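Local coordinates for protein erythromycin C-12 hydroxylase (Saccharopolyspora erythraea, PDB 3ZKP) that hydroxylates the macrolactone ring of erythromycin D at C-12 to give erythromycin C, acting as a haem-dependent cytochrome P450 monooxygenase, at residues A168-Q173 and R387-I392; Y284-P289 and I392-R397. The protein carries 1 engineered substitution. All coordinates share one frame; numbering follows the deposited sequence. Where two conformers were deposited one is given.

Contact 1 (A168-Q173 and R387-I392); sequences ALVDIQ and RHFEQI. With ERB (Erythromycin B), chain C.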
# COMPACT_ATOMS: atom_id res chain seq x y z
N ALA A 168 -10.83 -4.84 9.57
CA ALA A 168 -11.15 -6.25 9.78
C ALA A 168 -10.29 -7.16 8.89
O ALA A 168 -9.89 -8.26 9.30
CB ALA A 168 -12.62 -6.49 9.52
N LEU A 169 -10.00 -6.68 7.67
CA LEU A 169 -9.23 -7.42 6.70
C LEU A 169 -7.82 -7.50 7.20
O LEU A 169 -7.24 -8.57 7.28
CB LEU A 169 -9.29 -6.77 5.30
CG LEU A 169 -8.46 -7.41 4.18
CD1 LEU A 169 -8.90 -8.85 3.91
CD2 LEU A 169 -8.53 -6.58 2.90
N VAL A 170 -7.28 -6.34 7.59
CA VAL A 170 -5.91 -6.26 8.10
C VAL A 170 -5.68 -7.09 9.37
O VAL A 170 -4.57 -7.60 9.56
CB VAL A 170 -5.44 -4.78 8.23
CG1 VAL A 170 -4.13 -4.67 9.01
CG2 VAL A 170 -5.26 -4.16 6.86
N ASP A 171 -6.71 -7.28 10.21
CA ASP A 171 -6.59 -8.05 11.47
C ASP A 171 -7.14 -9.48 11.40
O ASP A 171 -7.28 -10.16 12.44
CB ASP A 171 -7.29 -7.29 12.61
CG ASP A 171 -6.44 -6.17 13.19
OD1 ASP A 171 -5.20 -6.15 12.98
OD2 ASP A 171 -7.02 -5.31 13.88
N ILE A 172 -7.49 -9.94 10.20
CA ILE A 172 -8.05 -11.27 10.02
C ILE A 172 -7.13 -12.32 10.66
O ILE A 172 -5.90 -12.21 10.58
CB ILE A 172 -8.36 -11.57 8.53
CG1 ILE A 172 -9.36 -12.72 8.43
CG2 ILE A 172 -7.09 -11.83 7.72
CD1 ILE A 172 -9.88 -12.91 7.03
N GLN A 173 -7.71 -13.33 11.31
CA GLN A 173 -6.89 -14.38 11.91
C GLN A 173 -6.22 -15.15 10.79
O GLN A 173 -6.89 -15.65 9.89
CB GLN A 173 -7.72 -15.31 12.82
CG GLN A 173 -6.86 -16.12 13.81
CD GLN A 173 -6.27 -17.37 13.17
OE1 GLN A 173 -7.00 -18.26 12.70
NE2 GLN A 173 -4.94 -17.47 13.17
N ARG A 387 0.12 2.19 18.79
CA ARG A 387 0.23 0.74 18.64
C ARG A 387 0.52 0.45 17.17
O ARG A 387 -0.09 1.07 16.28
CB ARG A 387 -1.06 0.03 19.10
CG ARG A 387 -1.46 0.22 20.59
CD ARG A 387 -0.58 -0.60 21.54
NE ARG A 387 -0.99 -0.59 22.96
CZ ARG A 387 -0.51 0.25 23.90
NH1 ARG A 387 0.38 1.19 23.58
NH2 ARG A 387 -0.91 0.14 25.17
N HIS A 388 1.45 -0.47 16.93
CA HIS A 388 1.79 -0.97 15.58
C HIS A 388 0.79 -2.02 15.08
O HIS A 388 0.18 -2.77 15.88
CB HIS A 388 3.19 -1.59 15.60
CG HIS A 388 4.30 -0.58 15.77
ND1 HIS A 388 5.23 -0.33 14.79
CD2 HIS A 388 4.58 0.28 16.78
CE1 HIS A 388 6.06 0.61 15.20
NE2 HIS A 388 5.68 1.00 16.40
N PHE A 389 0.61 -2.09 13.76
CA PHE A 389 -0.14 -3.20 13.17
C PHE A 389 0.64 -4.47 13.45
O PHE A 389 1.88 -4.47 13.35
CB PHE A 389 -0.35 -3.00 11.66
CG PHE A 389 -1.34 -1.91 11.31
CD1 PHE A 389 -2.72 -2.16 11.33
CD2 PHE A 389 -0.90 -0.66 10.90
CE1 PHE A 389 -3.63 -1.18 10.99
CE2 PHE A 389 -1.80 0.33 10.55
CZ PHE A 389 -3.17 0.08 10.61
N GLU A 390 -0.07 -5.54 13.81
CA GLU A 390 0.60 -6.79 14.18
C GLU A 390 0.98 -7.65 12.96
O GLU A 390 1.91 -8.48 13.05
CB GLU A 390 -0.21 -7.61 15.21
CG GLU A 390 -0.22 -7.02 16.64
CD GLU A 390 1.03 -7.34 17.48
OE1 GLU A 390 1.67 -8.38 17.23
OE2 GLU A 390 1.35 -6.55 18.40
N GLN A 391 0.32 -7.43 11.82
CA GLN A 391 0.57 -8.23 10.61
C GLN A 391 0.22 -7.46 9.33
O GLN A 391 -0.48 -6.44 9.37
CB GLN A 391 -0.27 -9.52 10.66
CG GLN A 391 -1.77 -9.26 10.71
CD GLN A 391 -2.61 -10.53 10.75
OE1 GLN A 391 -2.15 -11.60 11.17
NE2 GLN A 391 -3.87 -10.40 10.35
N ILE A 392 0.69 -8.00 8.21
CA ILE A 392 0.31 -7.57 6.85
C ILE A 392 0.93 -6.24 6.40
O ILE A 392 1.57 -6.17 5.34
CB ILE A 392 -1.24 -7.62 6.60
CG1 ILE A 392 -1.76 -9.05 6.84
CG2 ILE A 392 -1.59 -7.13 5.17
CD1 ILE A 392 -3.28 -9.23 6.72
C1 ERB C . -5.54 -5.39 -2.72
N1 ERB C . -0.86 -12.19 2.69
O1 ERB C . -5.79 -4.47 -1.96
C2 ERB C . -6.24 -6.74 -2.72
O2 ERB C . -4.51 -5.27 -3.72
C3 ERB C . -6.03 -7.52 -1.40
O3 ERB C . -6.40 -8.89 -1.67
C4 ERB C . -4.58 -7.44 -0.90
O4 ERB C . -6.36 -10.73 -0.24
C5 ERB C . -4.48 -7.55 0.65
O5 ERB C . -8.20 -10.70 -3.39
C6 ERB C . -4.46 -6.20 1.38
O6 ERB C . -7.44 -13.29 -2.61
C7 ERB C . -3.06 -5.57 1.20
O7 ERB C . -3.29 -8.25 1.04
C8 ERB C . -2.95 -4.04 1.17
O8 ERB C . -1.10 -10.05 0.73
C9 ERB C . -1.63 -3.60 0.54
O9 ERB C . -4.28 -9.70 2.58
C10 ERB C . -1.35 -3.75 -0.96
O10 ERB C . -5.49 -5.35 0.87
C11 ERB C . -2.64 -3.63 -1.77
O11 ERB C . -0.75 -3.13 1.23
C12 ERB C . -2.50 -4.02 -3.25
O12 ERB C . -3.13 -2.28 -1.63
C13 ERB C . -3.87 -4.03 -3.95
C14 ERB C . -7.13 -9.57 -0.64
C15 ERB C . -8.54 -9.98 -1.10
C16 ERB C . -8.58 -11.17 -2.08
C17 ERB C . -7.57 -12.25 -1.63
C18 ERB C . -6.19 -11.69 -1.28
C19 ERB C . -10.03 -11.71 -2.15
C20 ERB C . -8.93 -11.05 -4.58
C21 ERB C . -5.22 -12.76 -0.80
C22 ERB C . -3.42 -9.62 1.44
C23 ERB C . -2.05 -10.18 1.82
C24 ERB C . -2.19 -11.63 2.31
C25 ERB C . -3.26 -11.72 3.42
C26 ERB C . -4.56 -11.04 2.99
C27 ERB C . -5.57 -10.97 4.14
C28 ERB C . -0.22 -11.60 3.91
C29 ERB C . -0.95 -13.65 2.89
C30 ERB C . -7.70 -6.58 -3.15
C31 ERB C . -3.68 -8.43 -1.65
C32 ERB C . -4.76 -6.42 2.87
C33 ERB C . -3.12 -3.45 2.58
C34 ERB C . -0.28 -2.77 -1.47
C35 ERB C . -1.73 -5.34 -3.41
C36 ERB C . -3.74 -3.96 -5.46
C37 ERB C . -5.12 -3.86 -6.09
O HOH W 1 -2.53 -5.94 11.49
O HOH W 2 -3.63 -13.34 12.54
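The flat carboxamide of Q391 meets two carbonyl oxygens through NE2, V170 O and I172 O both lying close to the amide plane. The bond from NE2 to V170 O measures 3.0 Å and is nearly straight (169°); the one from NE2 to I172 O is shorter, 2.7 Å, at 162°. Two acceptors in the plane account for both NE2 protons and so fix the rotation of the amide. On the oxygen side, Q391 OE1 is hydrogen-bonded to water 2 at 2.7 Å. The F389 ring takes V170 at an oblique angle, CG1 lying 3.7 Å from CD1.

Q391 reaches the helix end because CG stands between its backbone N and carbonyl carbon (chi1 61°) and the chain beyond is extended. V170 is the last residue of helix 159-170, and the Q391 amide supplies a donor to its carbonyl at the C-terminal end; I392 CD1 packs 3.5 Å from the same V170 O.

On the ligand side, I392 CD1 lies 3.9 Å from C27, the ring-carbon methyl of the erythromycin B amino sugar, and I172 CG2 approaches that C27 to 4.0 Å. L169 CD2 sits 3.8 Å from C32, a methyl on the macrolactone. Helix 180-206 backs L169 and I172 through I186.

The arrangement ties the C-terminal end of the P450 F helix and the start of the F-G loop to the turn of the C-terminal hairpin, two elements that characteristically line the P450 substrate pocket.

Contact 2 (Y284-P289 and I392-R397); sequences YRPPFP and IVLGTR. With ERB (Erythromycin B), chain C.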
# COMPACT_ATOMS: atom_id res chain seq x y z
N TYR A 284 12.57 3.12 3.30
CA TYR A 284 12.95 2.84 4.69
C TYR A 284 11.90 2.01 5.42
O TYR A 284 12.22 1.08 6.17
CB TYR A 284 13.14 4.17 5.41
CG TYR A 284 13.87 4.11 6.72
CD1 TYR A 284 15.24 3.83 6.76
CD2 TYR A 284 13.21 4.38 7.92
CE1 TYR A 284 15.93 3.79 7.97
CE2 TYR A 284 13.89 4.38 9.13
CZ TYR A 284 15.25 4.07 9.14
OH TYR A 284 15.92 4.04 10.32
N ARG A 285 10.64 2.40 5.22
CA ARG A 285 9.51 1.76 5.86
C ARG A 285 8.34 1.50 4.87
O ARG A 285 7.31 2.15 4.96
CB ARG A 285 9.06 2.59 7.07
CG ARG A 285 9.82 2.30 8.37
CD ARG A 285 9.66 3.38 9.41
NE ARG A 285 10.26 2.99 10.69
CZ ARG A 285 10.71 3.84 11.62
NH1 ARG A 285 10.66 5.14 11.41
NH2 ARG A 285 11.25 3.38 12.74
N PRO A 286 8.50 0.53 3.95
CA PRO A 286 7.41 0.24 2.99
C PRO A 286 6.13 -0.16 3.71
O PRO A 286 6.18 -1.05 4.57
CB PRO A 286 7.95 -0.96 2.17
CG PRO A 286 9.03 -1.59 3.11
CD PRO A 286 9.65 -0.38 3.76
N PRO A 287 4.99 0.49 3.39
CA PRO A 287 3.70 0.10 3.96
C PRO A 287 3.35 -1.40 3.80
O PRO A 287 2.83 -2.02 4.74
CB PRO A 287 2.70 1.00 3.20
CG PRO A 287 3.52 2.28 2.91
CD PRO A 287 4.88 1.69 2.51
N PHE A 288 3.65 -1.96 2.63
CA PHE A 288 3.37 -3.35 2.30
C PHE A 288 4.75 -4.02 2.19
O PHE A 288 5.40 -3.90 1.16
CB PHE A 288 2.62 -3.39 0.95
CG PHE A 288 1.96 -4.72 0.62
CD1 PHE A 288 1.17 -5.39 1.55
CD2 PHE A 288 2.07 -5.25 -0.67
CE1 PHE A 288 0.53 -6.58 1.22
CE2 PHE A 288 1.43 -6.45 -1.02
CZ PHE A 288 0.66 -7.11 -0.08
N PRO A 289 5.21 -4.67 3.27
CA PRO A 289 6.61 -5.12 3.35
C PRO A 289 6.90 -6.43 2.61
O PRO A 289 8.06 -6.77 2.42
CB PRO A 289 6.84 -5.29 4.88
CG PRO A 289 5.49 -5.76 5.38
CD PRO A 289 4.45 -5.00 4.50
N ILE A 392 0.69 -8.00 8.21
CA ILE A 392 0.31 -7.57 6.85
C ILE A 392 0.93 -6.24 6.40
O ILE A 392 1.57 -6.17 5.34
CB ILE A 392 -1.24 -7.62 6.60
CG1 ILE A 392 -1.76 -9.05 6.84
CG2 ILE A 392 -1.59 -7.13 5.17
CD1 ILE A 392 -3.28 -9.23 6.72
N VAL A 393 0.73 -5.18 7.18
CA VAL A 393 1.34 -3.87 6.84
C VAL A 393 2.40 -3.45 7.87
O VAL A 393 2.40 -3.93 9.00
CB VAL A 393 0.27 -2.77 6.71
CG1 VAL A 393 -0.66 -3.07 5.56
CG2 VAL A 393 -0.54 -2.62 8.03
N LEU A 394 3.28 -2.54 7.46
CA LEU A 394 4.30 -2.01 8.34
C LEU A 394 3.98 -0.57 8.73
O LEU A 394 4.26 0.36 7.97
CB LEU A 394 5.68 -2.11 7.66
CG LEU A 394 6.92 -1.73 8.48
CD1 LEU A 394 7.28 -2.84 9.47
CD2 LEU A 394 8.12 -1.43 7.55
N GLY A 395 3.41 -0.40 9.93
CA GLY A 395 3.05 0.93 10.42
C GLY A 395 2.36 0.93 11.77
O GLY A 395 2.38 -0.08 12.49
N THR A 396 1.73 2.06 12.09
CA THR A 396 1.01 2.24 13.35
C THR A 396 -0.48 2.46 13.13
O THR A 396 -0.86 3.24 12.26
CB THR A 396 1.57 3.46 14.14
OG1 THR A 396 1.47 4.64 13.33
CG2 THR A 396 3.03 3.23 14.55
N ARG A 397 -1.32 1.78 13.94
CA ARG A 397 -2.78 1.93 13.86
C ARG A 397 -3.23 3.35 14.22
O ARG A 397 -4.22 3.86 13.68
CB ARG A 397 -3.49 0.92 14.78
CG ARG A 397 -2.94 -0.51 14.70
CD ARG A 397 -3.58 -1.44 15.76
NE ARG A 397 -3.13 -2.82 15.59
CZ ARG A 397 -3.74 -3.73 14.83
NH1 ARG A 397 -4.85 -3.41 14.18
NH2 ARG A 397 -3.25 -4.96 14.72
C1 ERB C . -5.54 -5.39 -2.72
N1 ERB C . -0.86 -12.19 2.69
O1 ERB C . -5.79 -4.47 -1.96
C2 ERB C . -6.24 -6.74 -2.72
O2 ERB C . -4.51 -5.27 -3.72
C3 ERB C . -6.03 -7.52 -1.40
O3 ERB C . -6.40 -8.89 -1.67
C4 ERB C . -4.58 -7.44 -0.90
O4 ERB C . -6.36 -10.73 -0.24
C5 ERB C . -4.48 -7.55 0.65
O5 ERB C . -8.20 -10.70 -3.39
C6 ERB C . -4.46 -6.20 1.38
O6 ERB C . -7.44 -13.29 -2.61
C7 ERB C . -3.06 -5.57 1.20
O7 ERB C . -3.29 -8.25 1.04
C8 ERB C . -2.95 -4.04 1.17
O8 ERB C . -1.10 -10.05 0.73
C9 ERB C . -1.63 -3.60 0.54
O9 ERB C . -4.28 -9.70 2.58
C10 ERB C . -1.35 -3.75 -0.96
O10 ERB C . -5.49 -5.35 0.87
C11 ERB C . -2.64 -3.63 -1.77
O11 ERB C . -0.75 -3.13 1.23
C12 ERB C . -2.50 -4.02 -3.25
O12 ERB C . -3.13 -2.28 -1.63
C13 ERB C . -3.87 -4.03 -3.95
C14 ERB C . -7.13 -9.57 -0.64
C15 ERB C . -8.54 -9.98 -1.10
C16 ERB C . -8.58 -11.17 -2.08
C17 ERB C . -7.57 -12.25 -1.63
C18 ERB C . -6.19 -11.69 -1.28
C19 ERB C . -10.03 -11.71 -2.15
C20 ERB C . -8.93 -11.05 -4.58
C21 ERB C . -5.22 -12.76 -0.80
C22 ERB C . -3.42 -9.62 1.44
C23 ERB C . -2.05 -10.18 1.82
C24 ERB C . -2.19 -11.63 2.31
C25 ERB C . -3.26 -11.72 3.42
C26 ERB C . -4.56 -11.04 2.99
C27 ERB C . -5.57 -10.97 4.14
C28 ERB C . -0.22 -11.60 3.91
C29 ERB C . -0.95 -13.65 2.89
C30 ERB C . -7.70 -6.58 -3.15
C31 ERB C . -3.68 -8.43 -1.65
C32 ERB C . -4.76 -6.42 2.87
C33 ERB C . -3.12 -3.45 2.58
C34 ERB C . -0.28 -2.77 -1.47
C35 ERB C . -1.73 -5.34 -3.41
C36 ERB C . -3.74 -3.96 -5.46
C37 ERB C . -5.12 -3.86 -6.09
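Among hydrogen bonds, L394 N donates to P287 O at 2.8 Å with an N-H...O angle of 163°. Beside that bond, the same oxygen also receives a weaker, bent CA-H...O contact from V393 CA at 3.2 Å. N252 of helix 244-259 adds a bridge, its ND2 bonding to both R285 O and L394 O. A further close approach of a CH group to a carbonyl brings P289 CD to 3.2 Å from I392 O. The phi of I392 is positive (75°), which with its negative psi is the conformation of a classic gamma turn.

Apolar packing centres on L394. With CG anti to the backbone N (chi1 -174°), its side chain carries CD2 over to P286 CD and to within 3.9 Å of R285 CA, crossing the R285 side chain at about a right angle. On the other flank, P289 CG lies 4.3 Å from L394 CB. The polar end of R285 points elsewhere, in salt bridges with E259 and E27.

Within this contact F288 and V393 add ligand contacts. C10 of the macrolactone sits over the centre of one F288 ring face, 3.6 Å above the plane, while O8 of the amino sugar lies in plane at the edge. The closest approach is F288 CD1 to the ketone oxygen O11, 3.0 Å. V393 CG1 touches methyl C33 at 3.9 Å.

P287 also touches the haem. The proline-rich connection from the P450 K helix to strand 290-295 and the C-terminal hairpin turn thus form adjoining walls of the active-site pocket, as is characteristic of the fold.

The centres of contacts 1 and 2 lie about 11 Å apart, and they share I392. Along the chain the order is 168-173, 284-289, then the continuous run 387-397, which serves both partners in turn: its first half faces the end of helix 159-170, its second the loop after helix 274-284. Backbone bonds fold this run back on itself, pairing F389 with G395 and R387 with R397; R387 O lies 2.7 Å from R397 N, a probable hydrogen bond. D171 and R397 form a salt bridge in the conformers described, though both have alternates. One hairpin turn thus joins two walls of the substrate pocket, at the end of helix 159-170 and at the loop beside the haem.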